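Local coordinates for NAD(P)H-FMN oxidoreductase (Bacillus subtilis, PDB 5LVA), which binds flavin mononucleotide and probably acts as a flavin reductase, passing electrons from NAD(P)H to the flavin, at residues 96-110 with 138-151. Residues are numbered along the deposited sequence; the frame is centred on the assembly and turned at random.
Sequences LRGKEFMVAVSAGAP and IGTTYLPPYVFYQA. With FMN (flavin mononucleotide), chain C.
V105 N donates to Y146 O at 2.7 Å and A107 N to F148 O, while V105 O takes F148 N in return; these bonds and Y146 N to V103 O zip the two strands together in parallel. A second ladder, one residue out of step, holds the other end: T141 N binds K99 O, F101 N binds T141 O, and L143 N meets F101 O almost straight, the N-H...O angle 177°. Where the register slips, a water bridges V103 N and L143 O. Farther along, A107 O accepts A151 N, and the loop begun here turns the G108 and A109 amides onto the flavin, G108 N to FMN N1 (3.0 Å) and A109 N to FMN O2 (3.0 Å). This is the edge of the five-stranded parallel sheet of a flavodoxin-like fold, 141-148 being outermost, with the cofactor at the C-terminal end of 100-106. On the face of F101, Y142 and V105, an extended chi1 (-180°) carries the F101 ring alongside the Y142 ring, planes oblique at 42°, CD1 to CD1 3.6 Å. T140 OG1, hydrogen-bonded to S135 OG, sits 3.4 Å from F101 CB. An alanine here in place of F101 would lose the ring and is likely to open a gap between Y142, T140 and helix 129-138. On the side of E100, L143 CD1 lies 3.7 Å from E100 CB; the E100 carboxylate forms a salt bridge with R59.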
loop_
_atom_site.group_PDB
_atom_site.type_symbol
_atom_site.label_atom_id
_atom_site.label_comp_id
_atom_site.label_asym_id
_atom_site.label_seq_id
_atom_site.Cartn_x
_atom_site.Cartn_y
_atom_site.Cartn_z
ATOM N N LEU A 96 -16.938 1.921 1.650
ATOM C CA LEU A 96 -15.847 1.154 1.072
ATOM C C LEU A 96 -16.252 -0.277 0.778
ATOM O O LEU A 96 -15.465 -1.049 0.235
ATOM C CB LEU A 96 -14.642 1.157 2.006
ATOM C CG LEU A 96 -14.150 2.532 2.436
ATOM C CD1 LEU A 96 -13.048 2.404 3.455
ATOM C CD2 LEU A 96 -13.675 3.302 1.222
ATOM N N ARG A 97 -17.473 -0.645 1.136
ATOM C CA ARG A 97 -17.867 -2.030 0.985
ATOM C C ARG A 97 -17.897 -2.387 -0.484
ATOM O O ARG A 97 -18.546 -1.718 -1.270
ATOM C CB ARG A 97 -19.226 -2.289 1.635
ATOM C CG ARG A 97 -19.359 -3.695 2.201
ATOM C CD ARG A 97 -20.716 -3.925 2.821
ATOM N NE ARG A 97 -21.790 -3.497 1.933
ATOM C CZ ARG A 97 -23.070 -3.446 2.283
ATOM N NH1 ARG A 97 -23.435 -3.799 3.510
ATOM N NH2 ARG A 97 -23.986 -3.041 1.411
ATOM N N GLY A 98 -17.162 -3.426 -0.859
ATOM C CA GLY A 98 -17.150 -3.877 -2.235
ATOM C C GLY A 98 -15.881 -3.534 -2.999
ATOM O O GLY A 98 -15.542 -4.208 -3.965
ATOM N N LYS A 99 -15.185 -2.486 -2.565
ATOM C CA LYS A 99 -13.957 -2.048 -3.227
ATOM C C LYS A 99 -12.822 -3.017 -2.949
ATOM O O LYS A 99 -12.864 -3.751 -1.978
ATOM C CB LYS A 99 -13.567 -0.634 -2.773
ATOM C CG LYS A 99 -14.582 0.438 -3.136
ATOM C CD LYS A 99 -14.168 1.817 -2.633
ATOM C CE LYS A 99 -15.199 2.872 -2.973
ATOM N NZ LYS A 99 -15.242 3.184 -4.431
ATOM N N GLU A 100 -11.807 -3.013 -3.805
ATOM C CA GLU A 100 -10.635 -3.852 -3.608
ATOM C C GLU A 100 -9.584 -3.144 -2.766
ATOM O O GLU A 100 -9.477 -1.920 -2.784
ATOM C CB GLU A 100 -10.047 -4.277 -4.954
ATOM C CG GLU A 100 -10.893 -5.293 -5.692
ATOM C CD GLU A 100 -10.439 -5.538 -7.126
ATOM O OE1 GLU A 100 -10.059 -4.570 -7.819
ATOM O OE2 GLU A 100 -10.488 -6.703 -7.570
ATOM N N PHE A 101 -8.809 -3.940 -2.039
ATOM C CA PHE A 101 -7.853 -3.466 -1.056
ATOM C C PHE A 101 -6.581 -4.257 -1.276
ATOM O O PHE A 101 -6.594 -5.464 -1.171
ATOM C CB PHE A 101 -8.427 -3.679 0.349
ATOM C CG PHE A 101 -7.544 -3.229 1.495
ATOM C CD1 PHE A 101 -6.290 -3.781 1.710
ATOM C CD2 PHE A 101 -8.037 -2.336 2.440
ATOM C CE1 PHE A 101 -5.523 -3.384 2.784
ATOM C CE2 PHE A 101 -7.275 -1.948 3.531
ATOM C CZ PHE A 101 -6.021 -2.464 3.695
ATOM N N MET A 102 -5.477 -3.602 -1.593
ATOM C CA MET A 102 -4.243 -4.352 -1.682
ATOM C C MET A 102 -3.048 -3.580 -1.124
ATOM O O MET A 102 -3.076 -2.364 -0.979
ATOM C CB MET A 102 -3.998 -4.807 -3.121
ATOM C CG MET A 102 -3.202 -3.903 -4.012
ATOM S SD MET A 102 -2.469 -4.841 -5.385
ATOM C CE MET A 102 -1.235 -5.696 -4.454
ATOM N N VAL A 103 -2.020 -4.329 -0.760
ATOM C CA VAL A 103 -0.814 -3.775 -0.183
ATOM C C VAL A 103 0.331 -3.999 -1.144
ATOM O O VAL A 103 0.465 -5.071 -1.690
ATOM C CB VAL A 103 -0.490 -4.429 1.197
ATOM C CG1 VAL A 103 0.908 -4.036 1.683
ATOM C CG2 VAL A 103 -1.531 -4.044 2.210
ATOM N N ALA A 104 1.150 -2.980 -1.355
ATOM C CA ALA A 104 2.382 -3.144 -2.121
ATOM C C ALA A 104 3.538 -2.741 -1.232
ATOM O O ALA A 104 3.678 -1.587 -0.889
ATOM C CB ALA A 104 2.356 -2.314 -3.397
ATOM N N VAL A 105 4.365 -3.695 -0.851
ATOM C CA VAL A 105 5.335 -3.440 0.191
ATOM C C VAL A 105 6.707 -3.938 -0.227
ATOM O O VAL A 105 6.850 -4.969 -0.872
ATOM C CB VAL A 105 4.888 -4.093 1.531
ATOM C CG1 VAL A 105 4.724 -5.599 1.383
ATOM C CG2 VAL A 105 5.850 -3.776 2.648
ATOM N N SER A 106 7.720 -3.162 0.100
ATOM C CA SER A 106 9.076 -3.546 -0.199
ATOM C C SER A 106 9.797 -3.889 1.101
ATOM O O SER A 106 9.577 -3.251 2.123
ATOM C CB SER A 106 9.787 -2.424 -0.949
ATOM O OG SER A 106 9.787 -1.246 -0.174
ATOM N N ALA A 107 10.653 -4.901 1.072
ATOM C CA ALA A 107 11.339 -5.296 2.292
ATOM C C ALA A 107 12.821 -5.477 2.047
ATOM O O ALA A 107 13.219 -5.978 1.008
ATOM C CB ALA A 107 10.733 -6.571 2.852
ATOM N N GLY A 108 13.631 -5.061 3.013
ATOM C CA GLY A 108 15.070 -5.173 2.900
ATOM C C GLY A 108 15.590 -6.596 2.891
ATOM O O GLY A 108 16.503 -6.930 2.140
ATOM N N ALA A 109 14.993 -7.439 3.721
ATOM C CA ALA A 109 15.459 -8.803 3.911
ATOM C C ALA A 109 15.097 -9.697 2.724
ATOM O O ALA A 109 14.216 -9.370 1.928
ATOM C CB ALA A 109 14.894 -9.350 5.203
ATOM N N PRO A 110 15.791 -10.832 2.587
ATOM C CA PRO A 110 15.462 -11.714 1.473
ATOM C C PRO A 110 14.152 -12.454 1.716
ATOM O O PRO A 110 13.686 -12.499 2.847
ATOM C CB PRO A 110 16.632 -12.694 1.440
ATOM C CG PRO A 110 17.624 -12.173 2.405
ATOM C CD PRO A 110 16.889 -11.373 3.393
ATOM N N ILE A 138 -13.836 -3.250 7.147
ATOM C CA ILE A 138 -14.446 -2.133 6.448
ATOM C C ILE A 138 -15.179 -2.573 5.199
ATOM O O ILE A 138 -15.831 -1.770 4.552
ATOM C CB ILE A 138 -13.419 -1.061 6.087
ATOM C CG1 ILE A 138 -12.410 -1.606 5.089
ATOM C CG2 ILE A 138 -12.734 -0.553 7.339
ATOM C CD1 ILE A 138 -11.318 -0.644 4.751
ATOM N N GLY A 139 -15.083 -3.847 4.866
ATOM C CA GLY A 139 -15.900 -4.395 3.806
ATOM C C GLY A 139 -15.242 -4.521 2.454
ATOM O O GLY A 139 -15.904 -4.803 1.463
ATOM N N THR A 140 -13.937 -4.316 2.396
ATOM C CA THR A 140 -13.243 -4.409 1.124
ATOM C C THR A 140 -12.775 -5.835 0.853
ATOM O O THR A 140 -12.713 -6.655 1.759
ATOM C CB THR A 140 -12.058 -3.456 1.081
ATOM O OG1 THR A 140 -11.276 -3.628 2.259
ATOM C CG2 THR A 140 -12.546 -2.042 1.051
ATOM N N THR A 141 -12.460 -6.128 -0.400
ATOM C CA THR A 141 -11.946 -7.433 -0.776
ATOM C C THR A 141 -10.424 -7.417 -0.738
ATOM O O THR A 141 -9.798 -6.625 -1.444
ATOM C CB THR A 141 -12.420 -7.825 -2.174
ATOM O OG1 THR A 141 -13.848 -7.881 -2.196
ATOM C CG2 THR A 141 -11.839 -9.172 -2.591
ATOM N N TYR A 142 -9.832 -8.286 0.082
ATOM C CA TYR A 142 -8.387 -8.285 0.267
ATOM C C TYR A 142 -7.683 -9.080 -0.823
ATOM O O TYR A 142 -7.828 -10.282 -0.910
ATOM C CB TYR A 142 -8.004 -8.835 1.644
ATOM C CG TYR A 142 -6.551 -8.607 1.965
ATOM C CD1 TYR A 142 -6.097 -7.348 2.324
ATOM C CD2 TYR A 142 -5.619 -9.636 1.870
ATOM C CE1 TYR A 142 -4.766 -7.113 2.598
ATOM C CE2 TYR A 142 -4.287 -9.415 2.147
ATOM C CZ TYR A 142 -3.866 -8.138 2.505
ATOM O OH TYR A 142 -2.550 -7.868 2.787
ATOM N N LEU A 143 -6.914 -8.380 -1.649
ATOM C CA LEU A 143 -6.176 -8.965 -2.764
ATOM C C LEU A 143 -4.782 -9.385 -2.321
ATOM O O LEU A 143 -4.275 -8.866 -1.340
ATOM C CB LEU A 143 -6.083 -7.956 -3.909
ATOM C CG LEU A 143 -7.378 -7.393 -4.475
ATOM C CD1 LEU A 143 -7.060 -6.348 -5.519
ATOM C CD2 LEU A 143 -8.209 -8.484 -5.079
ATOM N N PRO A 144 -4.151 -10.320 -3.046
ATOM C CA PRO A 144 -2.791 -10.714 -2.679
ATOM C C PRO A 144 -1.853 -9.524 -2.760
ATOM O O PRO A 144 -1.969 -8.740 -3.694
ATOM C CB PRO A 144 -2.422 -11.747 -3.739
ATOM C CG PRO A 144 -3.675 -12.105 -4.398
ATOM C CD PRO A 144 -4.576 -10.953 -4.298
ATOM N N PRO A 145 -0.931 -9.388 -1.805
ATOM C CA PRO A 145 -0.083 -8.196 -1.844
ATOM C C PRO A 145 0.926 -8.225 -2.987
ATOM O O PRO A 145 1.165 -9.268 -3.603
ATOM C CB PRO A 145 0.629 -8.242 -0.491
ATOM C CG PRO A 145 0.711 -9.654 -0.182
ATOM C CD PRO A 145 -0.525 -10.307 -0.736
ATOM N N TYR A 146 1.511 -7.075 -3.276
ATOM C CA TYR A 146 2.738 -7.082 -4.041
ATOM C C TYR A 146 3.894 -6.907 -3.086
ATOM O O TYR A 146 3.932 -5.973 -2.313
ATOM C CB TYR A 146 2.785 -5.999 -5.116
ATOM C CG TYR A 146 4.070 -6.129 -5.896
ATOM C CD1 TYR A 146 4.257 -7.180 -6.784
ATOM C CD2 TYR A 146 5.127 -5.260 -5.685
ATOM C CE1 TYR A 146 5.432 -7.330 -7.467
ATOM C CE2 TYR A 146 6.306 -5.409 -6.367
ATOM C CZ TYR A 146 6.451 -6.441 -7.255
ATOM O OH TYR A 146 7.626 -6.593 -7.926
ATOM N N VAL A 147 4.841 -7.821 -3.146
ATOM C CA VAL A 147 5.953 -7.807 -2.227
ATOM C C VAL A 147 7.262 -7.843 -2.984
ATOM O O VAL A 147 7.436 -8.653 -3.877
ATOM C CB VAL A 147 5.896 -8.997 -1.264
ATOM C CG1 VAL A 147 6.876 -8.803 -0.137
ATOM C CG2 VAL A 147 4.504 -9.157 -0.714
ATOM N N PHE A 148 8.181 -6.961 -2.623
ATOM C CA PHE A 148 9.490 -6.974 -3.239
ATOM C C PHE A 148 10.527 -7.102 -2.158
ATOM O O PHE A 148 10.579 -6.291 -1.238
ATOM C CB PHE A 148 9.725 -5.720 -4.081
ATOM C CG PHE A 148 10.963 -5.782 -4.928
ATOM C CD1 PHE A 148 10.982 -6.508 -6.092
ATOM C CD2 PHE A 148 12.104 -5.120 -4.551
ATOM C CE1 PHE A 148 12.108 -6.559 -6.871
ATOM C CE2 PHE A 148 13.232 -5.181 -5.328
ATOM C CZ PHE A 148 13.228 -5.905 -6.489
ATOM N N TYR A 149 11.340 -8.142 -2.275
ATOM C CA TYR A 149 12.336 -8.472 -1.275
ATOM C C TYR A 149 13.713 -8.002 -1.710
ATOM O O TYR A 149 13.906 -7.667 -2.869
ATOM C CB TYR A 149 12.357 -9.985 -1.026
ATOM C CG TYR A 149 11.065 -10.583 -0.495
ATOM C CD1 TYR A 149 10.788 -10.579 0.858
ATOM C CD2 TYR A 149 10.143 -11.163 -1.350
ATOM C CE1 TYR A 149 9.634 -11.122 1.349
ATOM C CE2 TYR A 149 8.979 -11.695 -0.871
ATOM C CZ TYR A 149 8.733 -11.680 0.485
ATOM O OH TYR A 149 7.585 -12.234 0.988
ATOM N N GLN A 150 14.663 -7.991 -0.782
ATOM C CA GLN A 150 16.032 -7.597 -1.084
ATOM C C GLN A 150 16.078 -6.152 -1.575
ATOM O O GLN A 150 16.946 -5.778 -2.346
ATOM C CB GLN A 150 16.647 -8.526 -2.132
ATOM C CG GLN A 150 17.181 -9.835 -1.613
ATOM C CD GLN A 150 18.592 -9.720 -1.121
ATOM O OE1 GLN A 150 18.872 -9.887 0.065
ATOM N NE2 GLN A 150 19.500 -9.425 -2.031
ATOM N N ALA A 151 15.121 -5.361 -1.115
ATOM C CA ALA A 151 14.946 -3.993 -1.559
ATOM C C ALA A 151 16.153 -3.113 -1.215
ATOM O O ALA A 151 16.564 -3.027 -0.062
ATOM C CB ALA A 151 13.675 -3.423 -0.960
HETATM N N1 FMN C . 13.258 -4.453 5.939
HETATM C C2 FMN C . 12.697 -5.666 6.288
HETATM O O2 FMN C . 12.801 -6.635 5.543
HETATM N N3 FMN C . 12.005 -5.807 7.465
HETATM C C4 FMN C . 11.871 -4.750 8.319
HETATM O O4 FMN C . 11.240 -4.921 9.356
HETATM C C4A FMN C . 12.441 -3.519 7.980
HETATM N N5 FMN C . 12.319 -2.439 8.817
HETATM C C5A FMN C . 12.874 -1.225 8.490
HETATM C C6 FMN C . 12.727 -0.155 9.359
HETATM C C7 FMN C . 13.255 1.083 9.061
HETATM C C7M FMN C . 13.075 2.220 10.028
HETATM C C8 FMN C . 13.956 1.243 7.863
HETATM C C8M FMN C . 14.547 2.569 7.492
HETATM C C9 FMN C . 14.103 0.167 6.997
HETATM C C9A FMN C . 13.556 -1.069 7.296
HETATM N N10 FMN C . 13.698 -2.155 6.441
HETATM C C10 FMN C . 13.134 -3.374 6.785
HETATM C "C1'" FMN C . 14.400 -1.999 5.121
HETATM C "C2'" FMN C . 13.297 -1.436 4.190
HETATM O "O2'" FMN C . 12.187 -2.323 4.103
HETATM C "C3'" FMN C . 13.757 -0.958 2.802
HETATM O "O3'" FMN C . 14.612 0.129 3.052
HETATM C "C4'" FMN C . 12.556 -0.523 1.940
HETATM O "O4'" FMN C . 11.664 -1.591 1.856
HETATM C "C5'" FMN C . 12.764 -0.112 0.487
HETATM O "O5'" FMN C . 13.307 1.179 0.432
HETATM P P FMN C . 12.910 2.394 -0.548
HETATM O O1P FMN C . 12.899 3.549 0.384
HETATM O O2P FMN C . 13.955 2.502 -1.606
HETATM O O3P FMN C . 11.575 2.352 -1.201
HETATM O O HOH W 1 -17.185 0.660 4.291
HETATM O O HOH W 2 -3.004 -6.949 -0.376
HETATM O O HOH W 3 18.448 -4.763 0.939
#